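Local atomic coordinates of dihydrophenazinedicarboxylate synthase (Burkholderia, PDB entry 4HMW), a protein that catalyses FMN-dependent oxidations by molecular oxygen in the terminal steps of phenazine antibiotic biosynthesis. Residues F20-D25 and K35-T40; I31-R36 and L199-D204; K127-F130 and P135-A138. All blocks are in the same frame, centred on the assembly; numbering follows the deposited sequence. Where two conformers were deposited one is given.

Interaction 1 of 3, residues F20-D25 and K35-T40; sequences FPEYDD and KRWLAT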
ATOM      1  N   PHE B  20      -4.098  20.123  11.210  1.00 22.27           N
ATOM      2  CA  PHE B  20      -2.802  19.841  10.562  1.00 19.51           C
ATOM      3  C   PHE B  20      -2.078  21.191  10.517  1.00 19.04           C
ATOM      4  O   PHE B  20      -1.839  21.743   9.464  1.00 19.94           O
ATOM      5  CB  PHE B  20      -3.072  19.274   9.182  1.00 18.62           C
ATOM      6  CG  PHE B  20      -1.832  18.828   8.401  1.00 15.80           C
ATOM      7  CD1 PHE B  20      -0.564  18.781   8.979  1.00 15.23           C
ATOM      8  CD2 PHE B  20      -1.967  18.449   7.072  1.00 14.19           C
ATOM      9  CE1 PHE B  20       0.527  18.361   8.238  1.00 16.21           C
ATOM     10  CE2 PHE B  20      -0.877  18.041   6.334  1.00 14.48           C
ATOM     11  CZ  PHE B  20       0.383  18.004   6.916  1.00 16.05           C
ATOM     12  N   PRO B  21      -1.712  21.705  11.683  1.00 21.09           N
ATOM     13  CA  PRO B  21      -1.092  23.037  11.700  1.00 20.96           C
ATOM     14  C   PRO B  21       0.267  23.026  11.027  1.00 21.72           C
ATOM     15  O   PRO B  21       0.680  24.076  10.522  1.00 24.31           O
ATOM     16  CB  PRO B  21      -0.979  23.366  13.194  1.00 24.69           C
ATOM     17  CG  PRO B  21      -1.118  22.073  13.902  1.00 23.77           C
ATOM     18  CD  PRO B  21      -2.026  21.234  13.038  1.00 21.80           C
ATOM     19  N   GLU B  22       0.917  21.866  10.979  1.00 21.20           N
ATOM     20  CA  GLU B  22       2.231  21.728  10.333  1.00 20.87           C
ATOM     21  C   GLU B  22       2.191  21.913   8.814  1.00 22.14           C
ATOM     22  O   GLU B  22       3.237  22.098   8.164  1.00 22.56           O
ATOM     23  CB  GLU B  22       2.823  20.360  10.666  1.00 21.20           C
ATOM     24  CG  GLU B  22       3.073  20.156  12.140  1.00 23.99           C
ATOM     25  CD  GLU B  22       1.894  19.527  12.911  1.00 25.13           C
ATOM     26  OE1 GLU B  22       0.778  19.360  12.328  1.00 23.81           O
ATOM     27  OE2 GLU B  22       2.111  19.208  14.114  1.00 26.19           O
ATOM     28  N   TYR B  23       1.000  21.863   8.229  1.00 21.31           N
ATOM     29  CA  TYR B  23       0.875  22.086   6.797  1.00 20.98           C
ATOM     30  C   TYR B  23       1.416  23.460   6.447  1.00 22.70           C
ATOM     31  O   TYR B  23       2.090  23.621   5.441  1.00 23.30           O
ATOM     32  CB  TYR B  23      -0.591  21.953   6.418  1.00 19.82           C
ATOM     33  CG  TYR B  23      -1.012  22.245   4.992  1.00 18.72           C
ATOM     34  CD1 TYR B  23      -0.579  21.459   3.893  1.00 19.29           C
ATOM     35  CD2 TYR B  23      -1.923  23.237   4.747  1.00 18.72           C
ATOM     36  CE1 TYR B  23      -1.011  21.720   2.621  1.00 18.32           C
ATOM     37  CE2 TYR B  23      -2.380  23.473   3.476  1.00 17.22           C
ATOM     38  CZ  TYR B  23      -1.939  22.738   2.416  1.00 19.44           C
ATOM     39  OH  TYR B  23      -2.479  23.061   1.169  1.00 21.61           O
ATOM     40  N   ASP B  24       1.158  24.448   7.292  1.00 24.87           N
ATOM     41  CA  ASP B  24       1.672  25.777   7.001  1.00 28.62           C
ATOM     42  C   ASP B  24       2.956  26.098   7.733  1.00 30.18           C
ATOM     43  O   ASP B  24       3.604  27.094   7.438  1.00 33.44           O
ATOM     44  CB  ASP B  24       0.613  26.826   7.267  1.00 34.24           C
ATOM     45  CG  ASP B  24      -0.468  26.829   6.201  1.00 39.04           C
ATOM     46  OD1 ASP B  24      -0.146  26.773   4.981  1.00 39.29           O
ATOM     47  OD2 ASP B  24      -1.647  26.869   6.587  1.00 42.16           O
ATOM     48  N   ASP B  25       3.359  25.241   8.657  1.00 30.01           N
ATOM     49  CA  ASP B  25       4.626  25.457   9.355  1.00 31.01           C
ATOM     50  C   ASP B  25       5.333  24.129   9.682  1.00 27.81           C
ATOM     51  O   ASP B  25       5.324  23.660  10.804  1.00 29.82           O
ATOM     52  CB  ASP B  25       4.326  26.274  10.604  1.00 34.91           C
ATOM     53  CG  ASP B  25       5.565  26.787  11.284  1.00 42.90           C
ATOM     54  OD1 ASP B  25       6.636  26.870  10.621  1.00 45.71           O
ATOM     55  OD2 ASP B  25       5.446  27.105  12.492  1.00 46.11           O
ATOM     56  N   LYS B  35       5.950  10.836  13.711  1.00 15.00           N
ATOM     57  CA  LYS B  35       5.677  10.427  15.079  1.00 14.88           C
ATOM     58  C   LYS B  35       4.481  11.143  15.677  1.00 16.33           C
ATOM     59  O   LYS B  35       3.712  10.544  16.449  1.00 18.58           O
ATOM     60  CB  LYS B  35       6.902  10.597  15.961  1.00 16.89           C
ATOM     61  CG  LYS B  35       8.052   9.661  15.605  1.00 18.46           C
ATOM     62  CD  LYS B  35       9.225   9.821  16.601  1.00 24.14           C
ATOM     63  CE  LYS B  35      10.345   8.902  16.217  1.00 28.69           C
ATOM     64  NZ  LYS B  35      11.591   9.244  16.918  1.00 33.53           N
ATOM     65  N   ARG B  36       4.331  12.426  15.353  1.00 14.96           N
ATOM     66  CA  ARG B  36       3.203  13.182  15.898  1.00 15.84           C
ATOM     67  C   ARG B  36       1.904  12.604  15.367  1.00 16.77           C
ATOM     68  O   ARG B  36       0.944  12.407  16.110  1.00 15.69           O
ATOM     69  CB  ARG B  36       3.294  14.658  15.511  1.00 19.00           C
ATOM     70  CG  ARG B  36       4.277  15.479  16.317  1.00 23.71           C
ATOM     71  CD  ARG B  36       4.170  16.967  15.940  1.00 26.48           C
ATOM     72  NE  ARG B  36       5.393  17.667  16.301  1.00 28.80           N
ATOM     73  CZ  ARG B  36       5.722  18.873  15.868  1.00 31.48           C
ATOM     74  NH1 ARG B  36       4.902  19.524  15.059  1.00 28.99           N
ATOM     75  NH2 ARG B  36       6.879  19.424  16.254  1.00 35.39           N
ATOM     76  N   TRP B  37       1.879  12.321  14.052  1.00 14.97           N
ATOM     77  CA  TRP B  37       0.715  11.769  13.433  1.00 14.39           C
ATOM     78  C   TRP B  37       0.354  10.401  14.001  1.00 13.72           C
ATOM     79  O   TRP B  37      -0.839  10.122  14.214  1.00 14.66           O
ATOM     80  CB  TRP B  37       0.823  11.736  11.887  1.00 12.74           C
ATOM     81  CG  TRP B  37       0.452  13.017  11.235  1.00 12.10           C
ATOM     82  CD1 TRP B  37       0.504  14.266  11.781  1.00 14.02           C
ATOM     83  CD2 TRP B  37      -0.071  13.187   9.899  1.00 12.88           C
ATOM     84  NE1 TRP B  37       0.014  15.195  10.890  1.00 16.54           N
ATOM     85  CE2 TRP B  37      -0.334  14.568   9.724  1.00 14.10           C
ATOM     86  CE3 TRP B  37      -0.362  12.311   8.872  1.00 11.51           C
ATOM     87  CZ2 TRP B  37      -0.883  15.086   8.539  1.00 13.08           C
ATOM     88  CZ3 TRP B  37      -0.874  12.819   7.683  1.00 12.55           C
ATOM     89  CH2 TRP B  37      -1.136  14.198   7.529  1.00 11.93           C
ATOM     90  N   LEU B  38       1.355   9.556  14.238  1.00 14.50           N
ATOM     91  CA  LEU B  38       1.094   8.238  14.804  1.00 15.11           C
ATOM     92  C   LEU B  38       0.535   8.354  16.231  1.00 14.64           C
ATOM     93  O   LEU B  38      -0.338   7.579  16.642  1.00 16.53           O
ATOM     94  CB  LEU B  38       2.364   7.367  14.836  1.00 15.11           C
ATOM     95  CG  LEU B  38       2.617   6.719  13.477  1.00 17.33           C
ATOM     96  CD1 LEU B  38       4.044   6.376  13.291  1.00 19.98           C
ATOM     97  CD2 LEU B  38       1.771   5.453  13.337  1.00 18.78           C
ATOM     98  N   ALA B  39       1.019   9.332  16.972  1.00 14.61           N
ATOM     99  CA  ALA B  39       0.534   9.492  18.360  1.00 16.20           C
ATOM    100  C   ALA B  39      -0.918   9.981  18.316  1.00 16.64           C
ATOM    101  O   ALA B  39      -1.765   9.523  19.108  1.00 18.20           O
ATOM    102  CB  ALA B  39       1.393  10.427  19.096  1.00 19.45           C
ATOM    103  N   THR B  40      -1.233  10.864  17.371  1.00 16.86           N
ATOM    104  CA  THR B  40      -2.601  11.362  17.288  1.00 15.23           C
ATOM    105  C   THR B  40      -3.530  10.242  16.805  1.00 16.34           C
ATOM    106  O   THR B  40      -4.705  10.152  17.222  1.00 18.26           O
ATOM    107  CB  THR B  40      -2.688  12.582  16.366  1.00 17.27           C
ATOM    108  OG1 THR B  40      -1.907  13.640  16.928  1.00 19.75           O
ATOM    109  CG2 THR B  40      -4.114  13.035  16.181  1.00 16.91           C
TER
HETATM  110  O   HOH W   1      -0.965  17.427  12.412  1.00 23.64           O
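The indole of W37 turns its benzo edge onto the ring of F20 in a T-shaped (edge-to-face) stack, the ring centroids 4.8 Å apart and the planes at 68°. W37 CZ2 does the touching: it sits over the middle of the phenyl ring, 3.6 Å from F20 CZ and nearly as close to the other ring carbons. The opposite face of the phenyl is taken by CB of Y23, so that F20 is sandwiched between its own loop and the helix. CB of F20 sets off to the side of the helix, and the chi1 of -176°, with CG anti to the backbone N, brings the ring round to W37.

Beside this apolar pair lies a polar one. R36, extended from CG to NE, offers NH1 to the anti lone pair of E22 OE2 in a salt bridge of 3.0 Å. OE2 lies nearly in the guanidinium plane, but the carboxylate is turned 42° against it. The other oxygen, E22 OE1, takes a hydrogen bond from a water 2.6 Å away, and that water accepts one from W37 NE1. One carboxylate thus serves two successive residues of the helix, one directly and one through water.

Helix 30-43 and the loop before it pack together against strands 184-189 and 197-204: F187 of the first meets W37 edge-to-face, and F20 also touches L199 of the second.

Interaction 2 of 3, residues I31-R36 and L199-D204; sequences ITLLKR and LRYERD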
ATOM      1  N   ILE B  31      10.438  12.885  10.106  1.00 16.41           N
ATOM      2  CA  ILE B  31      10.178  11.842  11.089  0.57 18.19           C
ATOM      3  C   ILE B  31       9.481  12.411  12.324  1.00 18.78           C
ATOM      4  O   ILE B  31       8.656  11.733  12.949  1.00 18.20           O
ATOM      5  CB  ILE B  31      11.460  11.119  11.501  0.57 21.58           C
ATOM      6  CG1 ILE B  31      12.064  10.374  10.307  0.57 23.16           C
ATOM      7  CG2 ILE B  31      11.176  10.146  12.580  0.57 22.36           C
ATOM      8  CD1 ILE B  31      11.210   9.242   9.767  0.57 24.13           C
ATOM      9  N   THR B  32       9.793  13.664  12.660  1.00 18.46           N
ATOM     10  CA  THR B  32       9.137  14.328  13.785  1.00 18.82           C
ATOM     11  C   THR B  32       7.618  14.365  13.549  1.00 18.32           C
ATOM     12  O   THR B  32       6.835  14.103  14.459  1.00 18.59           O
ATOM     13  CB  THR B  32       9.658  15.773  13.954  1.00 20.94           C
ATOM     14  OG1 THR B  32      11.067  15.746  14.219  1.00 24.18           O
ATOM     15  CG2 THR B  32       8.942  16.515  15.073  1.00 20.95           C
ATOM     16  N   LEU B  33       7.212  14.675  12.317  1.00 16.66           N
ATOM     17  CA  LEU B  33       5.796  14.798  11.979  1.00 14.62           C
ATOM     18  C   LEU B  33       5.156  13.410  11.902  1.00 14.90           C
ATOM     19  O   LEU B  33       4.024  13.214  12.331  1.00 14.92           O
ATOM     20  CB  LEU B  33       5.614  15.558  10.658  1.00 17.32           C
ATOM     21  CG  LEU B  33       4.183  15.867  10.225  1.00 18.03           C
ATOM     22  CD1 LEU B  33       3.460  16.637  11.307  1.00 19.82           C
ATOM     23  CD2 LEU B  33       4.112  16.634   8.894  1.00 16.82           C
ATOM     24  N   LEU B  34       5.901  12.442  11.377  1.00 15.76           N
ATOM     25  CA  LEU B  34       5.417  11.063  11.361  1.00 15.66           C
ATOM     26  C   LEU B  34       5.064  10.589  12.763  1.00 15.31           C
ATOM     27  O   LEU B  34       4.009  10.009  12.987  1.00 15.10           O
ATOM     28  CB  LEU B  34       6.463  10.145  10.718  1.00 15.47           C
ATOM     29  CG  LEU B  34       6.274   8.632  10.786  1.00 18.31           C
ATOM     30  CD1 LEU B  34       4.983   8.233  10.117  1.00 18.34           C
ATOM     31  CD2 LEU B  34       7.510   7.935  10.131  1.00 20.27           C
ATOM     32  N   LYS B  35       5.950  10.836  13.711  1.00 15.00           N
ATOM     33  CA  LYS B  35       5.677  10.427  15.079  1.00 14.88           C
ATOM     34  C   LYS B  35       4.481  11.143  15.677  1.00 16.33           C
ATOM     35  O   LYS B  35       3.712  10.544  16.449  1.00 18.58           O
ATOM     36  CB  LYS B  35       6.902  10.597  15.961  1.00 16.89           C
ATOM     37  CG  LYS B  35       8.052   9.661  15.605  1.00 18.46           C
ATOM     38  CD  LYS B  35       9.225   9.821  16.601  1.00 24.14           C
ATOM     39  CE  LYS B  35      10.345   8.902  16.217  1.00 28.69           C
ATOM     40  NZ  LYS B  35      11.591   9.244  16.918  1.00 33.53           N
ATOM     41  N   ARG B  36       4.331  12.426  15.353  1.00 14.96           N
ATOM     42  CA  ARG B  36       3.203  13.182  15.898  1.00 15.84           C
ATOM     43  C   ARG B  36       1.904  12.604  15.367  1.00 16.77           C
ATOM     44  O   ARG B  36       0.944  12.407  16.110  1.00 15.69           O
ATOM     45  CB  ARG B  36       3.294  14.658  15.511  1.00 19.00           C
ATOM     46  CG  ARG B  36       4.277  15.479  16.317  1.00 23.71           C
ATOM     47  CD  ARG B  36       4.170  16.967  15.940  1.00 26.48           C
ATOM     48  NE  ARG B  36       5.393  17.667  16.301  1.00 28.80           N
ATOM     49  CZ  ARG B  36       5.722  18.873  15.868  1.00 31.48           C
ATOM     50  NH1 ARG B  36       4.902  19.524  15.059  1.00 28.99           N
ATOM     51  NH2 ARG B  36       6.879  19.424  16.254  1.00 35.39           N
ATOM     52  N   LEU B 199       1.505  17.786   1.963  1.00 14.12           N
ATOM     53  CA  LEU B 199       2.808  18.321   2.311  1.00 14.20           C
ATOM     54  C   LEU B 199       3.857  17.311   1.932  1.00 13.91           C
ATOM     55  O   LEU B 199       3.909  16.193   2.475  1.00 14.54           O
ATOM     56  CB  LEU B 199       2.872  18.581   3.832  1.00 14.97           C
ATOM     57  CG  LEU B 199       4.202  19.140   4.351  1.00 17.19           C
ATOM     58  CD1 LEU B 199       4.471  20.560   3.844  1.00 18.58           C
ATOM     59  CD2 LEU B 199       4.183  19.117   5.885  1.00 17.99           C
ATOM     60  N   ARG B 200       4.714  17.705   1.013  1.00 15.09           N
ATOM     61  CA  ARG B 200       5.811  16.868   0.543  1.00 16.94           C
ATOM     62  C   ARG B 200       7.149  17.309   1.120  1.00 15.99           C
ATOM     63  O   ARG B 200       7.466  18.487   1.106  1.00 17.51           O
ATOM     64  CB  ARG B 200       5.880  16.897  -0.992  1.00 15.34           C
ATOM     65  CG  ARG B 200       7.152  16.265  -1.541  1.00 16.75           C
ATOM     66  CD  ARG B 200       7.301  16.419  -3.046  1.00 22.93           C
ATOM     67  NE  ARG B 200       6.309  15.719  -3.828  1.00 26.15           N
ATOM     68  CZ  ARG B 200       6.003  16.029  -5.097  1.00 28.32           C
ATOM     69  NH1 ARG B 200       6.583  17.073  -5.699  1.00 28.24           N
ATOM     70  NH2 ARG B 200       5.086  15.320  -5.761  1.00 29.83           N
ATOM     71  N   TYR B 201       7.880  16.348   1.681  1.00 14.88           N
ATOM     72  CA  TYR B 201       9.275  16.516   2.093  1.00 13.23           C
ATOM     73  C   TYR B 201      10.201  15.798   1.124  1.00 14.36           C
ATOM     74  O   TYR B 201       9.988  14.626   0.819  1.00 14.69           O
ATOM     75  CB  TYR B 201       9.547  15.874   3.433  1.00 16.42           C
ATOM     76  CG  TYR B 201       9.103  16.649   4.662  1.00 17.52           C
ATOM     77  CD1 TYR B 201       7.767  16.650   5.063  1.00 17.93           C
ATOM     78  CD2 TYR B 201      10.022  17.359   5.437  1.00 18.38           C
ATOM     79  CE1 TYR B 201       7.364  17.328   6.202  1.00 18.10           C
ATOM     80  CE2 TYR B 201       9.625  18.055   6.567  1.00 17.67           C
ATOM     81  CZ  TYR B 201       8.285  18.027   6.944  1.00 18.95           C
ATOM     82  OH  TYR B 201       7.859  18.665   8.070  1.00 20.59           O
ATOM     83  N   GLU B 202      11.248  16.478   0.676  1.00 18.17           N
ATOM     84  CA  GLU B 202      12.260  15.835  -0.172  1.00 20.88           C
ATOM     85  C   GLU B 202      13.639  16.120   0.382  1.00 21.15           C
ATOM     86  O   GLU B 202      13.925  17.248   0.750  1.00 21.26           O
ATOM     87  CB  GLU B 202      12.218  16.369  -1.608  1.00 25.56           C
ATOM     88  CG  GLU B 202      11.009  15.993  -2.432  1.00 30.99           C
ATOM     89  CD  GLU B 202      10.923  16.773  -3.767  1.00 36.10           C
ATOM     90  OE1 GLU B 202      10.622  17.993  -3.730  1.00 37.91           O
ATOM     91  OE2 GLU B 202      11.183  16.169  -4.853  1.00 36.94           O
ATOM     92  N   ARG B 203      14.515  15.117   0.382  1.00 21.67           N
ATOM     93  CA  ARG B 203      15.848  15.320   0.922  1.00 25.42           C
ATOM     94  C   ARG B 203      16.600  16.262   0.023  1.00 28.28           C
ATOM     95  O   ARG B 203      16.499  16.182  -1.188  1.00 28.59           O
ATOM     96  CB  ARG B 203      16.621  14.000   1.111  1.00 28.42           C
ATOM     97  CG  ARG B 203      17.723  14.124   2.154  1.00 35.20           C
ATOM     98  CD  ARG B 203      18.483  12.811   2.304  1.00 41.34           C
ATOM     99  NE  ARG B 203      19.874  12.988   2.735  1.00 45.30           N
ATOM    100  CZ  ARG B 203      20.659  12.001   3.165  1.00 47.52           C
ATOM    101  NH1 ARG B 203      21.905  12.253   3.541  1.00 47.85           N
ATOM    102  NH2 ARG B 203      20.199  10.755   3.238  1.00 48.31           N
ATOM    103  N   ASP B 204      17.358  17.148   0.655  1.00 31.75           N
ATOM    104  CA  ASP B 204      18.126  18.178  -0.023  1.00 38.46           C
ATOM    105  C   ASP B 204      19.495  18.292   0.669  1.00 41.78           C
ATOM    106  O   ASP B 204      19.743  19.196   1.467  1.00 41.04           O
ATOM    107  CB  ASP B 204      17.346  19.496   0.036  1.00 42.71           C
ATOM    108  CG  ASP B 204      18.095  20.644  -0.581  1.00 47.14           C
ATOM    109  OD1 ASP B 204      19.019  20.383  -1.387  1.00 48.30           O
ATOM    110  OD2 ASP B 204      17.761  21.806  -0.244  1.00 48.85           O
TER
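L33 of helix 30-43 meets L199 and Y201 of strand 197-204, where the helix packs against the curled antiparallel sheet of the FMN-binding split barrel of the pyridoxamine 5'-phosphate oxidase family. The contact is small, 83 Å² in all, and more than half of that belongs to L33, whose single methyl CD2 reaches both strand residues. It joins parts of the chain more than 160 residues apart, linking an N-terminal helix to the C-terminal region associated with dimerisation in this family.

L33 and L199 adopt the same side-chain form. In each, CG lies opposite the backbone N (chi1 -175° in L33 and 180° in L199), which directs the branched ends of both leucines toward each other, so that they meet methyl to methyl. L33 CD2 and L199 CD2 are 3.9 Å apart, a comfortable van der Waals distance. The two residues are buried, and the meeting is purely apolar.

Y201, two residues further along the strand, faces the helix as well, and its ring meets the same methyl obliquely. Its hydroxyl has a different task: OH is hydrogen-bonded to the backbone O of P27, in the loop just ahead of the helix. The tyrosine therefore combines a hydrocarbon contact to the helix with a polar tie to the chain leading into it. F187 of the adjoining strand 184-189 also packs on L33. At the ring of Y201 the approach is looser than that between the leucines, with L33 CD2 4.3 Å from Y201 CE1.

Interaction 3 of 3, residues K127-F130 and P135-A138; sequences KLWF and PMHA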
ATOM      1  N   LYS B 127      18.202  -8.798  19.105  1.00 34.73           N
ATOM      2  CA  LYS B 127      17.294  -8.180  20.063  1.00 34.47           C
ATOM      3  C   LYS B 127      15.854  -8.290  19.571  1.00 34.33           C
ATOM      4  O   LYS B 127      14.939  -8.576  20.338  1.00 34.83           O
ATOM      5  CB  LYS B 127      17.667  -6.714  20.259  1.00 34.55           C
ATOM      6  CG  LYS B 127      17.499  -6.225  21.662  1.00 35.50           C
ATOM      7  N   LEU B 128      15.661  -8.061  18.276  1.00 33.04           N
ATOM      8  CA  LEU B 128      14.324  -8.102  17.701  1.00 31.66           C
ATOM      9  C   LEU B 128      13.745  -9.500  17.809  1.00 30.38           C
ATOM     10  O   LEU B 128      12.583  -9.669  18.138  1.00 30.70           O
ATOM     11  CB  LEU B 128      14.341  -7.656  16.237  1.00 32.23           C
ATOM     12  CG  LEU B 128      14.443  -6.152  16.040  1.00 33.73           C
ATOM     13  CD1 LEU B 128      14.911  -5.836  14.646  1.00 33.56           C
ATOM     14  CD2 LEU B 128      13.096  -5.497  16.296  1.00 35.48           C
ATOM     15  N   TRP B 129      14.562 -10.508  17.547  1.00 29.72           N
ATOM     16  CA  TRP B 129      14.112 -11.889  17.682  1.00 30.06           C
ATOM     17  C   TRP B 129      13.779 -12.207  19.134  1.00 34.59           C
ATOM     18  O   TRP B 129      12.776 -12.862  19.393  1.00 33.07           O
ATOM     19  CB  TRP B 129      15.186 -12.829  17.149  1.00 29.78           C
ATOM     20  CG  TRP B 129      14.913 -14.311  17.282  1.00 27.42           C
ATOM     21  CD1 TRP B 129      15.447 -15.172  18.210  1.00 27.29           C
ATOM     22  CD2 TRP B 129      14.107 -15.108  16.418  1.00 25.97           C
ATOM     23  NE1 TRP B 129      15.000 -16.450  17.978  1.00 29.60           N
ATOM     24  CE2 TRP B 129      14.187 -16.444  16.879  1.00 27.89           C
ATOM     25  CE3 TRP B 129      13.317 -14.825  15.296  1.00 26.02           C
ATOM     26  CZ2 TRP B 129      13.502 -17.487  16.265  1.00 27.23           C
ATOM     27  CZ3 TRP B 129      12.631 -15.855  14.699  1.00 25.88           C
ATOM     28  CH2 TRP B 129      12.733 -17.181  15.179  1.00 26.08           C
ATOM     29  N   PHE B 130      14.598 -11.738  20.079  1.00 41.59           N
ATOM     30  CA  PHE B 130      14.332 -11.974  21.509  1.00 48.89           C
ATOM     31  C   PHE B 130      13.007 -11.386  21.977  1.00 49.93           C
ATOM     32  O   PHE B 130      12.369 -11.934  22.874  1.00 51.48           O
ATOM     33  CB  PHE B 130      15.433 -11.397  22.402  1.00 55.99           C
ATOM     34  CG  PHE B 130      16.762 -12.054  22.239  1.00 61.83           C
ATOM     35  CD1 PHE B 130      16.872 -13.332  21.713  1.00 64.15           C
ATOM     36  CD2 PHE B 130      17.917 -11.379  22.618  1.00 64.91           C
ATOM     37  CE1 PHE B 130      18.116 -13.924  21.563  1.00 66.32           C
ATOM     38  CE2 PHE B 130      19.162 -11.960  22.481  1.00 66.32           C
ATOM     39  CZ  PHE B 130      19.267 -13.237  21.954  1.00 67.07           C
ATOM     40  N   PRO B 135       5.899 -19.018  20.294  1.00 32.04           N
ATOM     41  CA  PRO B 135       5.123 -19.472  19.122  1.00 30.84           C
ATOM     42  C   PRO B 135       5.491 -18.768  17.822  1.00 29.84           C
ATOM     43  O   PRO B 135       5.460 -19.394  16.754  1.00 28.06           O
ATOM     44  CB  PRO B 135       3.682 -19.133  19.509  1.00 32.65           C
ATOM     45  CG  PRO B 135       3.679 -19.159  20.984  1.00 33.36           C
ATOM     46  CD  PRO B 135       5.031 -18.667  21.425  1.00 33.10           C
ATOM     47  N   MET B 136       5.792 -17.474  17.899  1.00 28.88           N
ATOM     48  CA  MET B 136       6.286 -16.755  16.730  1.00 28.25           C
ATOM     49  C   MET B 136       7.627 -17.355  16.286  1.00 27.46           C
ATOM     50  O   MET B 136       7.843 -17.569  15.086  1.00 27.13           O
ATOM     51  CB  MET B 136       6.414 -15.247  17.023  1.00 30.60           C
ATOM     52  CG  MET B 136       6.995 -14.447  15.862  1.00 35.27           C
ATOM     53  SD  MET B 136       8.818 -14.583  15.670  1.00 38.58           S
ATOM     54  CE  MET B 136       9.033 -13.415  14.334  1.00 38.42           C
ATOM     55  N   HIS B 137       8.519 -17.624  17.240  1.00 24.56           N
ATOM     56  CA  HIS B 137       9.821 -18.236  16.915  1.00 24.23           C
ATOM     57  C   HIS B 137       9.634 -19.542  16.191  1.00 25.18           C
ATOM     58  O   HIS B 137      10.339 -19.852  15.244  1.00 28.02           O
ATOM     59  CB  HIS B 137      10.610 -18.569  18.181  1.00 25.23           C
ATOM     60  CG  HIS B 137      11.167 -17.372  18.865  1.00 27.06           C
ATOM     61  ND1 HIS B 137      11.721 -17.426  20.126  1.00 29.01           N
ATOM     62  CD2 HIS B 137      11.252 -16.082  18.467  1.00 27.91           C
ATOM     63  CE1 HIS B 137      12.125 -16.218  20.475  1.00 29.66           C
ATOM     64  NE2 HIS B 137      11.863 -15.390  19.480  1.00 29.78           N
ATOM     65  N   ALA B 138       8.697 -20.336  16.675  1.00 23.56           N
ATOM     66  CA  ALA B 138       8.529 -21.682  16.146  1.00 24.56           C
ATOM     67  C   ALA B 138       8.020 -21.621  14.698  1.00 23.42           C
ATOM     68  O   ALA B 138       8.507 -22.349  13.831  1.00 25.21           O
ATOM     69  CB  ALA B 138       7.580 -22.504  17.044  1.00 25.37           C
TER
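H137 lays its imidazole over one face of the W129 indole, and the same imidazole donates from NE2 to the backbone O of W129. The stack is offset, with planes at 13° and the centroids of the imidazole and the five-membered ring 3.9 Å apart; H137 CD2 comes to 3.4 Å from W129 CE2. The hydrogen bond from H137 NE2 to W129 O is short, 2.7 Å, and nearly straight at 168°. It runs close to the imidazole plane but reaches the oxygen from above the carbonyl plane. Bond and stack together fix the rotation of the histidine ring.

M136 adds a Met-aromatic contact, its SD placed obliquely to the indole, 4.1 Å from W129 CZ3. A bend at chi2 (-78°) carries the sulfur there.

Further out, W129 NE1 is satisfied by the backbone O of L169, and F175 packs edge-to-face with the indole. Hydroxyls of S140 and S141 bond to the carbonyls of M136 and H137 within their helix.

The arrangement is a pair of consecutive helices, 122-130 and 134-142, joined by a short turn and held together by the stack and bond; the turn and the second helix carry R132 and S140, probable substrate-binding residues by analogy with relatives.

How the interactions relate
Interactions 1 and 2 form one continuous packing region, their centres about 9 Å apart, and both depend on helix 30-43. They touch directly: E22 CG lies 3.6 Å from L33 CD1, and F20 CZ is 4.0 Å from L199 CB. Interaction 3 stands on the opposite side of the chain's centre, about 33 Å from interaction 1 and about 31 Å from interaction 2, centre to centre, and in sequence it is nested within the loop that interaction 2 closes. Distances to a bound FMN differ: about 10 Å from the side chain of W37, 11 Å from L199 and 7 Å from M136. Segment 20-25 reaches the second subunit through Y23 and D24, segment 135-138 through P135 and M136.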